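Local coordinates for protein glucosamine--fructose-6-phosphate aminotransferase [isomerizing] (Francisella tularensis subsp. tularensis, PDB 3TBF) that probably makes glucosamine 6-phosphate from fructose 6-phosphate and glutamine, its C-terminal part with two SIS domains most likely handling the sugar phosphate, at residues K73-K78 with H332-P337; Y79-C84 with K185-D190; E222-K227 with P278-V283. One frame throughout, in Å; residues are numbered along the deposited sequence.

Contact 1: K73-K78 with H332-P337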
loop_
_atom_site.group_PDB
_atom_site.type_symbol
_atom_site.label_atom_id
_atom_site.label_comp_id
_atom_site.label_asym_id
_atom_site.label_seq_id
_atom_site.Cartn_x
_atom_site.Cartn_y
_atom_site.Cartn_z
ATOM N N LYS A 73 9.204 -4.821 -8.286
ATOM C CA LYS A 73 8.116 -5.498 -8.960
ATOM C C LYS A 73 7.935 -4.863 -10.348
ATOM O O LYS A 73 7.663 -5.561 -11.313
ATOM C CB LYS A 73 6.851 -5.439 -8.110
ATOM C CG LYS A 73 5.550 -5.515 -8.898
ATOM C CD LYS A 73 4.311 -5.523 -8.017
ATOM C CE LYS A 73 3.096 -5.967 -8.852
ATOM N NZ LYS A 73 2.029 -6.508 -8.056
ATOM N N TYR A 74 8.107 -3.557 -10.455
ATOM C CA TYR A 74 7.896 -2.888 -11.734
ATOM C C TYR A 74 8.905 -3.488 -12.716
ATOM O O TYR A 74 8.546 -3.819 -13.859
ATOM C CB TYR A 74 8.083 -1.379 -11.610
ATOM C CG TYR A 74 6.930 -0.668 -10.954
ATOM C CD1 TYR A 74 6.770 -0.684 -9.584
ATOM C CD2 TYR A 74 6.007 0.066 -11.696
ATOM C CE1 TYR A 74 5.679 -0.014 -8.934
ATOM C CE2 TYR A 74 4.928 0.742 -11.071
ATOM C CZ TYR A 74 4.772 0.689 -9.682
ATOM O OH TYR A 74 3.708 1.340 -9.041
ATOM N N TRP A 75 10.157 -3.652 -12.260
ATOM C CA TRP A 75 11.275 -4.111 -13.121
ATOM C C TRP A 75 11.036 -5.574 -13.504
ATOM O O TRP A 75 11.196 -5.940 -14.656
ATOM C CB TRP A 75 12.618 -4.055 -12.378
ATOM C CG TRP A 75 13.134 -2.736 -12.070
ATOM C CD1 TRP A 75 12.935 -1.595 -12.784
ATOM C CD2 TRP A 75 14.039 -2.397 -11.008
ATOM N NE1 TRP A 75 13.647 -0.554 -12.219
ATOM C CE2 TRP A 75 14.347 -1.025 -11.139
ATOM C CE3 TRP A 75 14.614 -3.113 -9.973
ATOM C CZ2 TRP A 75 15.199 -0.348 -10.260
ATOM C CZ3 TRP A 75 15.483 -2.436 -9.085
ATOM C CH2 TRP A 75 15.762 -1.059 -9.246
ATOM N N ILE A 76 10.657 -6.383 -12.529
ATOM C CA ILE A 76 10.489 -7.807 -12.755
ATOM C C ILE A 76 9.408 -8.131 -13.762
ATOM O O ILE A 76 9.597 -8.947 -14.645
ATOM C CB ILE A 76 10.200 -8.577 -11.487
ATOM C CG1 ILE A 76 11.432 -8.578 -10.584
ATOM C CG2 ILE A 76 9.850 -10.001 -11.860
ATOM C CD1 ILE A 76 11.191 -8.974 -9.189
ATOM N N GLU A 77 8.263 -7.498 -13.603
ATOM C CA GLU A 77 7.176 -7.669 -14.531
ATOM C C GLU A 77 7.499 -7.145 -15.918
ATOM O O GLU A 77 7.259 -7.825 -16.892
ATOM C CB GLU A 77 5.915 -7.031 -13.938
ATOM C CG GLU A 77 5.449 -7.815 -12.700
ATOM C CD GLU A 77 3.917 -7.945 -12.525
ATOM O OE1 GLU A 77 3.151 -7.248 -13.266
ATOM O OE2 GLU A 77 3.525 -8.768 -11.631
ATOM N N LYS A 78 8.094 -5.970 -15.992
ATOM C CA LYS A 78 8.354 -5.328 -17.251
ATOM C C LYS A 78 9.487 -5.974 -18.042
ATOM O O LYS A 78 9.337 -6.163 -19.239
ATOM C CB LYS A 78 8.719 -3.846 -17.018
ATOM C CG LYS A 78 9.160 -3.105 -18.267
ATOM C CD LYS A 78 9.172 -1.564 -18.063
ATOM C CE LYS A 78 9.661 -0.884 -19.327
ATOM N NZ LYS A 78 9.718 0.595 -19.188
ATOM N N HIS A 332 17.905 5.994 -16.581
ATOM C CA HIS A 332 16.670 5.364 -17.036
ATOM C C HIS A 332 16.008 4.471 -15.959
ATOM O O HIS A 332 16.080 4.768 -14.765
ATOM C CB HIS A 332 16.945 4.644 -18.370
ATOM C CG HIS A 332 17.492 5.552 -19.431
ATOM N ND1 HIS A 332 16.849 6.711 -19.823
ATOM C CD2 HIS A 332 18.629 5.478 -20.167
ATOM C CE1 HIS A 332 17.570 7.304 -20.760
ATOM N NE2 HIS A 332 18.653 6.576 -20.985
ATOM N N ASP A 333 15.353 3.394 -16.356
ATOM C CA ASP A 333 14.502 2.664 -15.406
ATOM C C ASP A 333 15.260 2.035 -14.288
ATOM O O ASP A 333 14.738 1.854 -13.191
ATOM C CB ASP A 333 13.729 1.543 -16.099
ATOM C CG ASP A 333 12.493 2.040 -16.859
ATOM O OD1 ASP A 333 12.177 3.280 -16.817
ATOM O OD2 ASP A 333 11.832 1.126 -17.461
ATOM N N PHE A 334 16.479 1.630 -14.567
ATOM C CA PHE A 334 17.197 0.887 -13.560
ATOM C C PHE A 334 17.953 1.855 -12.650
ATOM O O PHE A 334 17.948 1.690 -11.408
ATOM C CB PHE A 334 18.095 -0.164 -14.167
ATOM C CG PHE A 334 17.368 -1.366 -14.657
ATOM C CD1 PHE A 334 16.815 -2.249 -13.779
ATOM C CD2 PHE A 334 17.273 -1.644 -15.988
ATOM C CE1 PHE A 334 16.145 -3.411 -14.227
ATOM C CE2 PHE A 334 16.653 -2.793 -16.426
ATOM C CZ PHE A 334 16.083 -3.678 -15.526
ATOM N N SER A 335 18.540 2.890 -13.237
ATOM C CA SER A 335 19.338 3.795 -12.457
ATOM C C SER A 335 18.537 4.823 -11.709
ATOM O O SER A 335 18.860 5.146 -10.581
ATOM C CB SER A 335 20.424 4.480 -13.342
ATOM O OG SER A 335 19.889 5.275 -14.389
ATOM N N ALA A 336 17.476 5.328 -12.309
ATOM C CA ALA A 336 16.823 6.519 -11.773
ATOM C C ALA A 336 16.214 6.286 -10.422
ATOM O O ALA A 336 16.310 7.140 -9.558
ATOM C CB ALA A 336 15.806 7.131 -12.773
ATOM N N PRO A 337 15.618 5.118 -10.188
ATOM C CA PRO A 337 15.086 4.918 -8.832
ATOM C C PRO A 337 16.122 5.022 -7.706
ATOM O O PRO A 337 15.843 5.564 -6.628
ATOM C CB PRO A 337 14.520 3.493 -8.893
ATOM C CG PRO A 337 14.093 3.381 -10.391
ATOM C CD PRO A 337 15.262 4.017 -11.101
#
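Carboxylate oxygen OD2 of Asp333 is gripped by two donors, the ammonium of Lys78 and the hydroxyl of Tyr79, one residue further along the same helix. The Lys78 branch is a salt bridge in which NZ lies 2.8 Å from Asp333 OD2, on the syn lone pair of that oxygen. With CG anti to the backbone N (chi1 174°) and every later bond extended, the lysine carries NZ out to the Asp333 carboxylate; a long, flexible basic chain suits the place because it brings its charge across to the acid. Its carbons and the carboxylate meet at about a right angle.

These residues join the two SIS domains: helix 63-80 belongs to the first, and the turn leading into helix 335-355 to the second.

Deeper in, the indole of Trp75 does polar and apolar work together. Its NE1 donates to the backbone O of Asp333 over 2.8 Å, arriving from above the carbonyl plane in a moderately bent bond, so the one polar atom of a buried ring is satisfied. Over one face of this ring lies Phe334, with CD1 3.8 Å above its centre; the planes of the five-membered ring and the phenyl are inclined at 41°. Pro337 completes the patch, its CG 3.9 Å from Trp75 CZ2. Ala175 of helix 165-184 packs on both Trp75 and Phe334. Glu199 OE2 accepts from the backbone N of Phe334 and of Ser335, suiting a carboxylate at amides near the start of a helix.

Contact 2: Y79-C84 with K185-D190; sequences YAKVPC and KNSLTD
Ser187 presses its short side chain against the last carbonyls of helix 63-80, and this is the tight part of the contact. Its OG donates to the backbone O of Ala80 at 2.7 Å, from well above the carbonyl plane, while its CB lies 3.4 Å from the O of Tyr79. A small hydroxyl residue suits the place: it comes close to the backbone and supplies a donor where the helix runs out of amides. With its CG anti to the carbonyl carbon (chi1 -67°), Leu188 places that CG 3.6 Å from Tyr79 O; the apolar part is its CD1, which meets Tyr79 CB at 4.2 Å. Its side chain also packs on Ile193 and Tyr196 of helix 190-201.

Towards solvent the fit is looser. Lys81 offers only its CG, 4.0 Å from Ser187 CB, before its bent chain leads away. A water donates to Ser187 O at 3.0 Å and, weakly, to Tyr79 O, bridging the backbones where no direct bond joins them.

The contact joins the end of helix 63-80, which Lys81 leaves with positive phi, to the loop after helix 165-184. That helix finishes in a Schellman motif: Asn186, a residue tolerant of positive phi, is C-prime, and Ser187 N bonds back to Ala182 O.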
loop_
_atom_site.group_PDB
_atom_site.type_symbol
_atom_site.label_atom_id
_atom_site.label_comp_id
_atom_site.label_asym_id
_atom_site.label_seq_id
_atom_site.Cartn_x
_atom_site.Cartn_y
_atom_site.Cartn_z
ATOM N N TYR A 79 10.621 -6.265 -17.385
ATOM C CA TYR A 79 11.808 -6.777 -18.044
ATOM C C TYR A 79 11.944 -8.276 -18.021
ATOM O O TYR A 79 12.249 -8.852 -19.032
ATOM C CB TYR A 79 13.068 -6.156 -17.436
ATOM C CG TYR A 79 13.207 -4.700 -17.731
ATOM C CD1 TYR A 79 13.692 -4.252 -18.956
ATOM C CD2 TYR A 79 12.826 -3.751 -16.818
ATOM C CE1 TYR A 79 13.811 -2.873 -19.252
ATOM C CE2 TYR A 79 12.930 -2.388 -17.096
ATOM C CZ TYR A 79 13.429 -1.956 -18.307
ATOM O OH TYR A 79 13.538 -0.617 -18.528
ATOM N N ALA A 80 11.763 -8.921 -16.888
ATOM C CA ALA A 80 11.779 -10.400 -16.830
ATOM C C ALA A 80 10.471 -11.057 -17.236
ATOM O O ALA A 80 10.437 -12.257 -17.464
ATOM C CB ALA A 80 12.157 -10.865 -15.476
ATOM N N LYS A 81 9.384 -10.290 -17.255
ATOM C CA LYS A 81 8.060 -10.802 -17.532
ATOM C C LYS A 81 7.623 -11.974 -16.663
ATOM O O LYS A 81 6.916 -12.870 -17.117
ATOM C CB LYS A 81 7.953 -11.188 -18.991
ATOM C CG LYS A 81 8.525 -10.141 -19.889
ATOM C CD LYS A 81 7.585 -9.669 -20.926
ATOM C CE LYS A 81 7.936 -8.227 -21.294
ATOM N NZ LYS A 81 6.891 -7.168 -20.898
ATOM N N VAL A 82 8.010 -11.955 -15.400
ATOM C CA VAL A 82 7.512 -12.911 -14.451
ATOM C C VAL A 82 6.551 -12.180 -13.521
ATOM O O VAL A 82 6.836 -11.093 -13.081
ATOM C CB VAL A 82 8.650 -13.539 -13.687
ATOM C CG1 VAL A 82 8.156 -14.626 -12.728
ATOM C CG2 VAL A 82 9.604 -14.135 -14.697
ATOM N N PRO A 83 5.354 -12.756 -13.288
ATOM C CA PRO A 83 4.465 -12.053 -12.389
ATOM C C PRO A 83 5.067 -11.949 -10.962
ATOM O O PRO A 83 5.790 -12.858 -10.505
ATOM C CB PRO A 83 3.189 -12.891 -12.436
ATOM C CG PRO A 83 3.596 -14.192 -12.902
ATOM C CD PRO A 83 4.764 -13.993 -13.804
ATOM N N CYS A 84 4.791 -10.842 -10.277
ATOM C CA CYS A 84 5.430 -10.563 -8.995
ATOM C C CYS A 84 4.430 -9.987 -7.999
ATOM O O CYS A 84 3.650 -9.089 -8.352
ATOM C CB CYS A 84 6.528 -9.559 -9.251
ATOM S SG CYS A 84 7.616 -9.273 -7.865
ATOM N N LYS A 185 14.987 -16.824 -18.925
ATOM C CA LYS A 185 13.665 -17.089 -19.434
ATOM C C LYS A 185 13.511 -16.455 -20.781
ATOM O O LYS A 185 12.418 -16.324 -21.270
ATOM C CB LYS A 185 12.591 -16.534 -18.488
ATOM C CG LYS A 185 12.637 -17.149 -17.113
ATOM C CD LYS A 185 11.358 -17.760 -16.710
ATOM C CE LYS A 185 11.554 -18.603 -15.450
ATOM N NZ LYS A 185 10.988 -19.973 -15.581
ATOM N N ASN A 186 14.603 -16.015 -21.367
ATOM C CA ASN A 186 14.566 -15.441 -22.715
ATOM C C ASN A 186 13.647 -14.256 -22.869
ATOM O O ASN A 186 13.201 -13.982 -23.949
ATOM C CB ASN A 186 14.211 -16.545 -23.727
ATOM C CG ASN A 186 15.213 -17.709 -23.671
ATOM O OD1 ASN A 186 14.853 -18.854 -23.372
ATOM N ND2 ASN A 186 16.495 -17.390 -23.900
ATOM N N SER A 187 13.406 -13.526 -21.788
ATOM C CA SER A 187 12.519 -12.355 -21.838
ATOM C C SER A 187 13.222 -11.180 -22.513
ATOM O O SER A 187 12.544 -10.253 -22.966
ATOM C CB SER A 187 12.082 -11.951 -20.424
ATOM O OG SER A 187 11.793 -13.101 -19.626
ATOM N N LEU A 188 14.556 -11.217 -22.577
ATOM C CA LEU A 188 15.351 -10.144 -23.192
ATOM C C LEU A 188 16.453 -10.680 -24.127
ATOM O O LEU A 188 16.994 -11.772 -23.905
ATOM C CB LEU A 188 16.017 -9.270 -22.117
ATOM C CG LEU A 188 15.104 -8.414 -21.220
ATOM C CD1 LEU A 188 15.947 -7.656 -20.153
ATOM C CD2 LEU A 188 14.239 -7.463 -22.008
ATOM N N THR A 189 16.800 -9.915 -25.166
ATOM C CA THR A 189 17.911 -10.331 -26.056
ATOM C C THR A 189 19.254 -10.079 -25.378
ATOM O O THR A 189 19.347 -9.265 -24.484
ATOM C CB THR A 189 17.948 -9.563 -27.383
ATOM O OG1 THR A 189 18.409 -8.224 -27.154
ATOM C CG2 THR A 189 16.598 -9.561 -28.037
ATOM N N ASP A 190 20.297 -10.761 -25.821
ATOM C CA ASP A 190 21.584 -10.657 -25.158
ATOM C C ASP A 190 22.046 -9.192 -25.252
ATOM O O ASP A 190 22.688 -8.662 -24.379
ATOM C CB ASP A 190 22.584 -11.657 -25.757
ATOM C CG ASP A 190 22.298 -13.141 -25.346
ATOM O OD1 ASP A 190 21.506 -13.414 -24.412
ATOM O OD2 ASP A 190 22.884 -14.059 -25.969
HETATM O O HOH W 1 10.916 -7.949 -21.935
#

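Contact 3: E222-K227 with P278-V283; sequences EYFSDK and PIVAVV
This is an apolar contact without cross-bonds, in which a turn entering the first strand of the second SIS-domain sheet packs on the start of that sheet's central strand, 278-283. Pro278 receives most of it. The ring of Tyr223 approaches edge-on, CE2 lying 3.7 Å from Pro278 CG, with Pro278 CB in the ring plane. Phe224 and the proline lie alongside, pointing opposite ways, with Phe224 CE2 3.8 Å from Pro278 CB. The rim of the phenyl goes on to Val280, where Val280 CG2 is 4.1 Å from Phe224 CZ. Proline suits this spot as a compact, rigid apolar block, and the beta-branched valine as a strand residue.

Lys227 touches Pro278 with its CG alone. Its chain then folds back at chi2 (-53°), bringing NZ above one face of the Tyr223 ring, toward the rim. There NZ donates to Tyr223 O at 3.1 Å and forms a salt bridge with Asp226 OD1, bracing the type I turn from Phe224 to Lys227.

The strand bonds through its backbone to 229-234 on one flank and 305-311 on the other, while Phe224 also meets Ile307 of strand 305-311 and Val351 of helix 335-355, filling the layer between sheet and helix.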
loop_
_atom_site.group_PDB
_atom_site.type_symbol
_atom_site.label_atom_id
_atom_site.label_comp_id
_atom_site.label_asym_id
_atom_site.label_seq_id
_atom_site.Cartn_x
_atom_site.Cartn_y
_atom_site.Cartn_z
ATOM N N GLU A 222 15.908 24.385 5.704
ATOM C CA GLU A 222 15.463 25.391 6.695
ATOM C C GLU A 222 13.940 25.602 6.609
ATOM O O GLU A 222 13.282 25.802 7.625
ATOM C CB GLU A 222 16.167 26.736 6.488
ATOM C CG GLU A 222 17.663 26.735 6.903
ATOM C CD GLU A 222 18.596 27.680 6.049
ATOM O OE1 GLU A 222 18.126 28.369 5.105
ATOM O OE2 GLU A 222 19.830 27.724 6.329
ATOM N N TYR A 223 13.403 25.524 5.389
ATOM C CA TYR A 223 11.969 25.573 5.156
ATOM C C TYR A 223 11.167 24.597 6.062
ATOM O O TYR A 223 10.012 24.864 6.352
ATOM C CB TYR A 223 11.654 25.335 3.664
ATOM C CG TYR A 223 10.188 25.408 3.342
ATOM C CD1 TYR A 223 9.532 26.634 3.241
ATOM C CD2 TYR A 223 9.438 24.244 3.159
ATOM C CE1 TYR A 223 8.165 26.694 2.961
ATOM C CE2 TYR A 223 8.065 24.305 2.880
ATOM C CZ TYR A 223 7.447 25.528 2.797
ATOM O OH TYR A 223 6.093 25.568 2.546
ATOM N N PHE A 224 11.778 23.516 6.549
ATOM C CA PHE A 224 11.026 22.481 7.243
ATOM C C PHE A 224 11.037 22.668 8.758
ATOM O O PHE A 224 10.404 21.881 9.488
ATOM C CB PHE A 224 11.517 21.068 6.896
ATOM C CG PHE A 224 11.167 20.605 5.492
ATOM C CD1 PHE A 224 11.838 21.105 4.399
ATOM C CD2 PHE A 224 10.198 19.625 5.282
ATOM C CE1 PHE A 224 11.567 20.679 3.124
ATOM C CE2 PHE A 224 9.894 19.179 4.001
ATOM C CZ PHE A 224 10.579 19.714 2.909
ATOM N N SER A 225 11.710 23.704 9.250
ATOM C CA SER A 225 11.920 23.809 10.712
ATOM C C SER A 225 10.633 23.931 11.522
ATOM O O SER A 225 10.565 23.417 12.626
ATOM C CB SER A 225 12.842 24.981 11.061
ATOM O OG SER A 225 12.336 26.176 10.511
ATOM N N ASP A 226 9.634 24.613 10.968
ATOM C CA ASP A 226 8.347 24.774 11.639
ATOM C C ASP A 226 7.221 23.882 11.086
ATOM O O ASP A 226 6.053 24.084 11.446
ATOM C CB ASP A 226 7.900 26.238 11.615
ATOM C CG ASP A 226 7.586 26.739 10.213
ATOM O OD1 ASP A 226 7.865 26.034 9.217
ATOM O OD2 ASP A 226 7.053 27.870 10.110
ATOM N N LYS A 227 7.573 22.894 10.262
ATOM C CA LYS A 227 6.594 22.087 9.558
ATOM C C LYS A 227 6.363 20.770 10.260
ATOM O O LYS A 227 7.328 20.141 10.734
ATOM C CB LYS A 227 7.050 21.829 8.129
ATOM C CG LYS A 227 7.213 23.078 7.292
ATOM C CD LYS A 227 5.942 23.972 7.298
ATOM C CE LYS A 227 6.047 25.134 6.318
ATOM N NZ LYS A 227 7.148 26.027 6.690
ATOM N N PRO A 278 4.503 21.398 2.592
ATOM C CA PRO A 278 5.558 20.996 1.675
ATOM C C PRO A 278 5.191 19.773 0.869
ATOM O O PRO A 278 4.688 18.806 1.429
ATOM C CB PRO A 278 6.717 20.653 2.588
ATOM C CG PRO A 278 6.393 21.180 3.875
ATOM C CD PRO A 278 4.906 21.206 3.987
ATOM N N ILE A 279 5.403 19.846 -0.437
ATOM C CA ILE A 279 5.179 18.747 -1.343
ATOM C C ILE A 279 6.525 18.382 -1.988
ATOM O O ILE A 279 7.122 19.163 -2.702
ATOM C CB ILE A 279 4.133 19.099 -2.422
ATOM C CG1 ILE A 279 2.727 19.105 -1.836
ATOM C CG2 ILE A 279 4.082 18.045 -3.513
ATOM C CD1 ILE A 279 2.473 20.188 -0.849
ATOM N N VAL A 280 7.031 17.196 -1.691
ATOM C CA VAL A 280 8.303 16.770 -2.264
ATOM C C VAL A 280 8.015 15.743 -3.357
ATOM O O VAL A 280 7.301 14.752 -3.135
ATOM C CB VAL A 280 9.209 16.161 -1.229
ATOM C CG1 VAL A 280 10.469 15.763 -1.892
ATOM C CG2 VAL A 280 9.496 17.144 -0.086
ATOM N N ALA A 281 8.495 15.994 -4.551
ATOM C CA ALA A 281 8.191 15.094 -5.634
ATOM C C ALA A 281 9.421 14.817 -6.471
ATOM O O ALA A 281 10.339 15.630 -6.583
ATOM C CB ALA A 281 7.029 15.658 -6.516
ATOM N N VAL A 282 9.379 13.672 -7.107
ATOM C CA VAL A 282 10.417 13.166 -7.954
ATOM C C VAL A 282 9.804 13.150 -9.351
ATOM O O VAL A 282 8.775 12.537 -9.575
ATOM C CB VAL A 282 10.788 11.741 -7.503
ATOM C CG1 VAL A 282 11.569 11.000 -8.579
ATOM C CG2 VAL A 282 11.593 11.769 -6.113
ATOM N N VAL A 283 10.441 13.869 -10.288
ATOM C CA VAL A 283 9.941 14.031 -11.646
ATOM C C VAL A 283 10.952 13.501 -12.666
ATOM O O VAL A 283 11.850 14.216 -13.114
ATOM C CB VAL A 283 9.650 15.509 -11.900
ATOM C CG1 VAL A 283 8.970 15.684 -13.231
ATOM C CG2 VAL A 283 8.783 16.091 -10.773
#

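How the contacts relate
From the N terminus, helix 63-80 supplies residues 73-78 for contact 1 and leads directly into 79-84 of contact 2. Contact 2 closes first, about 100 residues later, at the loop 185-190, tying the end of helix 63-80 to the loop after helix 165-184. Contact 3 then opens at 222-227 and closes at 278-283, within the second SIS domain. Contact 1 closes last, at 332-337, joining the first SIS domain to the second; its long loop encloses the other two, which follow in series without crossing. Contacts 1 and 2 adjoin, Glu77 OE2 bonding to Cys84 N at 2.8 Å, and both touch the second subunit. Contact 3 lies across the chain's centre from contact 2.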